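Local atomic coordinates of uracil-DNA glycosylase (Sulfolobus tokodaii str. 7, PDB entry 4ZBY), a protein that belongs to the uracil-DNA glycosylase superfamily and is modelled here with an iron/sulfur cluster and a bound uracil. Residues Ser138-Val143 and Pro161-Ala166. Residues are numbered along the deposited sequence; the frame is centred on the assembly and turned at random.
Sequences SSITKV and PTYHPA. With URA (uracil), chain C.
Ile140 meets residues 161-166 with both of its branches. With CG1 anti to the backbone N (chi1 -169°), Ile140 CD1 extends to Pro161 CB at 4.0 Å and to Thr162 O at 3.7 Å. Ile140 CG2 faces the edge of the Tyr163 ring, near its plane, 4.2 Å from Tyr163 CE1. Val143 adds CG2 against Pro161 CB, and Thr126 of helix 123-133 touches Ile140, Val143 and Pro161 alike. The Tyr163 side chain passes at a slant to both Ile140 and Thr141, touching with its CE1 edge and OH; Thr141 OG1 also lies at the ring edge, 3.5 Å from Tyr163 OH. No direct hydrogen bond joins the two segments; instead a water donates to Thr141 O and pairs with Tyr163 OH at 2.6 Å. Ser139 caps the short helix, its OG accepting from Lys142 N. Beyond Tyr163, His164 NE2 donates to uracil O2 at 2.8 Å (N-H...O 161°). Ala166 N, 13° out of the ring plane, donates to His164 ND1 at 3.0 Å; the two bonds, one at each ring nitrogen, probably restrain the imidazole's rotation. Pro165 CD sits above one face of the His164 ring, displaced toward its rim. The contact thus packs helix 140-143 against the end of strand 155-162, where the chain turns into the uracil pocket of a UDG-superfamily fold.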
loop_
_atom_site.group_PDB
_atom_site.type_symbol
_atom_site.label_atom_id
_atom_site.label_comp_id
_atom_site.label_asym_id
_atom_site.label_seq_id
_atom_site.Cartn_x
_atom_site.Cartn_y
_atom_site.Cartn_z
ATOM N N SER A 138 7.874 -9.119 -13.465
ATOM C CA SER A 138 8.777 -8.631 -14.497
ATOM C C SER A 138 9.124 -7.170 -14.216
ATOM O O SER A 138 10.223 -6.861 -13.779
ATOM C CB SER A 138 8.139 -8.785 -15.874
ATOM O OG SER A 138 6.812 -8.290 -15.854
ATOM N N SER A 139 8.170 -6.273 -14.440
ATOM C CA SER A 139 8.338 -4.866 -14.089
ATOM C C SER A 139 6.967 -4.296 -13.756
ATOM O O SER A 139 5.966 -4.875 -14.140
ATOM C CB SER A 139 8.986 -4.089 -15.234
ATOM O OG SER A 139 8.094 -3.981 -16.329
ATOM N N ILE A 140 6.907 -3.174 -13.051
ATOM C CA ILE A 140 5.606 -2.588 -12.794
ATOM C C ILE A 140 4.915 -2.193 -14.109
ATOM O O ILE A 140 3.704 -2.319 -14.217
ATOM C CB ILE A 140 5.706 -1.366 -11.831
ATOM C CG1 ILE A 140 4.311 -0.937 -11.355
ATOM C CG2 ILE A 140 6.491 -0.213 -12.457
ATOM C CD1 ILE A 140 3.571 -2.040 -10.591
ATOM N N THR A 141 5.671 -1.759 -15.108
ATOM C CA THR A 141 5.073 -1.344 -16.376
ATOM C C THR A 141 4.348 -2.526 -17.011
ATOM O O THR A 141 3.235 -2.398 -17.557
ATOM C CB THR A 141 6.133 -0.774 -17.340
ATOM O OG1 THR A 141 6.678 0.430 -16.784
ATOM C CG2 THR A 141 5.527 -0.447 -18.689
ATOM N N LYS A 142 4.952 -3.698 -16.885
ATOM C CA LYS A 142 4.447 -4.877 -17.594
ATOM C C LYS A 142 3.293 -5.535 -16.857
ATOM O O LYS A 142 2.493 -6.264 -17.467
ATOM C CB LYS A 142 5.569 -5.889 -17.800
ATOM C CG LYS A 142 6.467 -5.542 -18.968
ATOM C CD LYS A 142 7.664 -6.466 -19.043
ATOM C CE LYS A 142 8.517 -6.137 -20.246
ATOM N NZ LYS A 142 9.659 -7.062 -20.355
ATOM N N VAL A 143 3.195 -5.295 -15.553
ATOM C CA VAL A 143 2.212 -6.030 -14.774
ATOM C C VAL A 143 1.055 -5.180 -14.280
ATOM O O VAL A 143 0.051 -5.729 -13.848
ATOM C CB VAL A 143 2.850 -6.747 -13.553
ATOM C CG1 VAL A 143 4.071 -7.585 -13.982
ATOM C CG2 VAL A 143 3.173 -5.753 -12.409
ATOM N N PRO A 161 -2.079 -4.131 -9.306
ATOM C CA PRO A 161 -0.955 -3.207 -9.266
ATOM C C PRO A 161 -1.218 -1.950 -10.084
ATOM O O PRO A 161 -1.804 -2.053 -11.146
ATOM C CB PRO A 161 0.196 -4.015 -9.901
ATOM C CG PRO A 161 -0.290 -5.439 -9.934
ATOM C CD PRO A 161 -1.779 -5.349 -10.078
ATOM N N THR A 162 -0.785 -0.797 -9.597
ATOM C CA THR A 162 -0.816 0.442 -10.370
ATOM C C THR A 162 0.516 1.186 -10.263
ATOM O O THR A 162 1.398 0.801 -9.495
ATOM C CB THR A 162 -1.922 1.386 -9.887
ATOM O OG1 THR A 162 -1.501 2.034 -8.675
ATOM C CG2 THR A 162 -3.227 0.622 -9.615
ATOM N N TYR A 163 0.660 2.262 -11.030
ATOM C CA TYR A 163 1.809 3.135 -10.854
ATOM C C TYR A 163 1.650 3.822 -9.516
ATOM O O TYR A 163 0.556 3.898 -8.975
ATOM C CB TYR A 163 1.916 4.155 -11.985
ATOM C CG TYR A 163 2.342 3.574 -13.314
ATOM C CD1 TYR A 163 3.360 2.623 -13.391
ATOM C CD2 TYR A 163 1.742 3.988 -14.493
ATOM C CE1 TYR A 163 3.754 2.094 -14.607
ATOM C CE2 TYR A 163 2.139 3.469 -15.719
ATOM C CZ TYR A 163 3.139 2.520 -15.768
ATOM O OH TYR A 163 3.530 1.993 -16.981
ATOM N N HIS A 164 2.749 4.295 -8.957
ATOM C CA HIS A 164 2.676 5.007 -7.710
ATOM C C HIS A 164 2.121 6.397 -7.973
ATOM O O HIS A 164 2.427 6.999 -8.994
ATOM C CB HIS A 164 4.069 5.079 -7.100
ATOM C CG HIS A 164 4.084 5.582 -5.704
ATOM N ND1 HIS A 164 3.948 6.919 -5.395
ATOM C CD2 HIS A 164 4.242 4.931 -4.528
ATOM C CE1 HIS A 164 4.018 7.070 -4.084
ATOM N NE2 HIS A 164 4.197 5.879 -3.536
ATOM N N PRO A 165 1.330 6.935 -7.044
ATOM C CA PRO A 165 0.723 8.257 -7.267
ATOM C C PRO A 165 1.741 9.366 -7.514
ATOM O O PRO A 165 1.454 10.293 -8.250
ATOM C CB PRO A 165 -0.031 8.519 -5.965
ATOM C CG PRO A 165 -0.305 7.191 -5.425
ATOM C CD PRO A 165 0.796 6.282 -5.835
ATOM N N ALA A 166 2.896 9.280 -6.864
ATOM C CA ALA A 166 3.954 10.256 -7.065
ATOM C C ALA A 166 4.344 10.358 -8.544
ATOM O O ALA A 166 4.706 11.438 -9.019
ATOM C CB ALA A 166 5.145 9.898 -6.217
HETATM N N1 URA C . 4.907 7.297 -0.784
HETATM C C2 URA C . 4.555 6.058 -0.374
HETATM O O2 URA C . 4.946 5.043 -0.920
HETATM N N3 URA C . 3.901 5.986 0.791
HETATM C C4 URA C . 3.560 7.022 1.585
HETATM O O4 URA C . 2.897 6.815 2.588
HETATM C C5 URA C . 3.932 8.300 1.121
HETATM C C6 URA C . 4.590 8.420 -0.056
HETATM O O HOH W 1 2.087 0.192 -18.202
#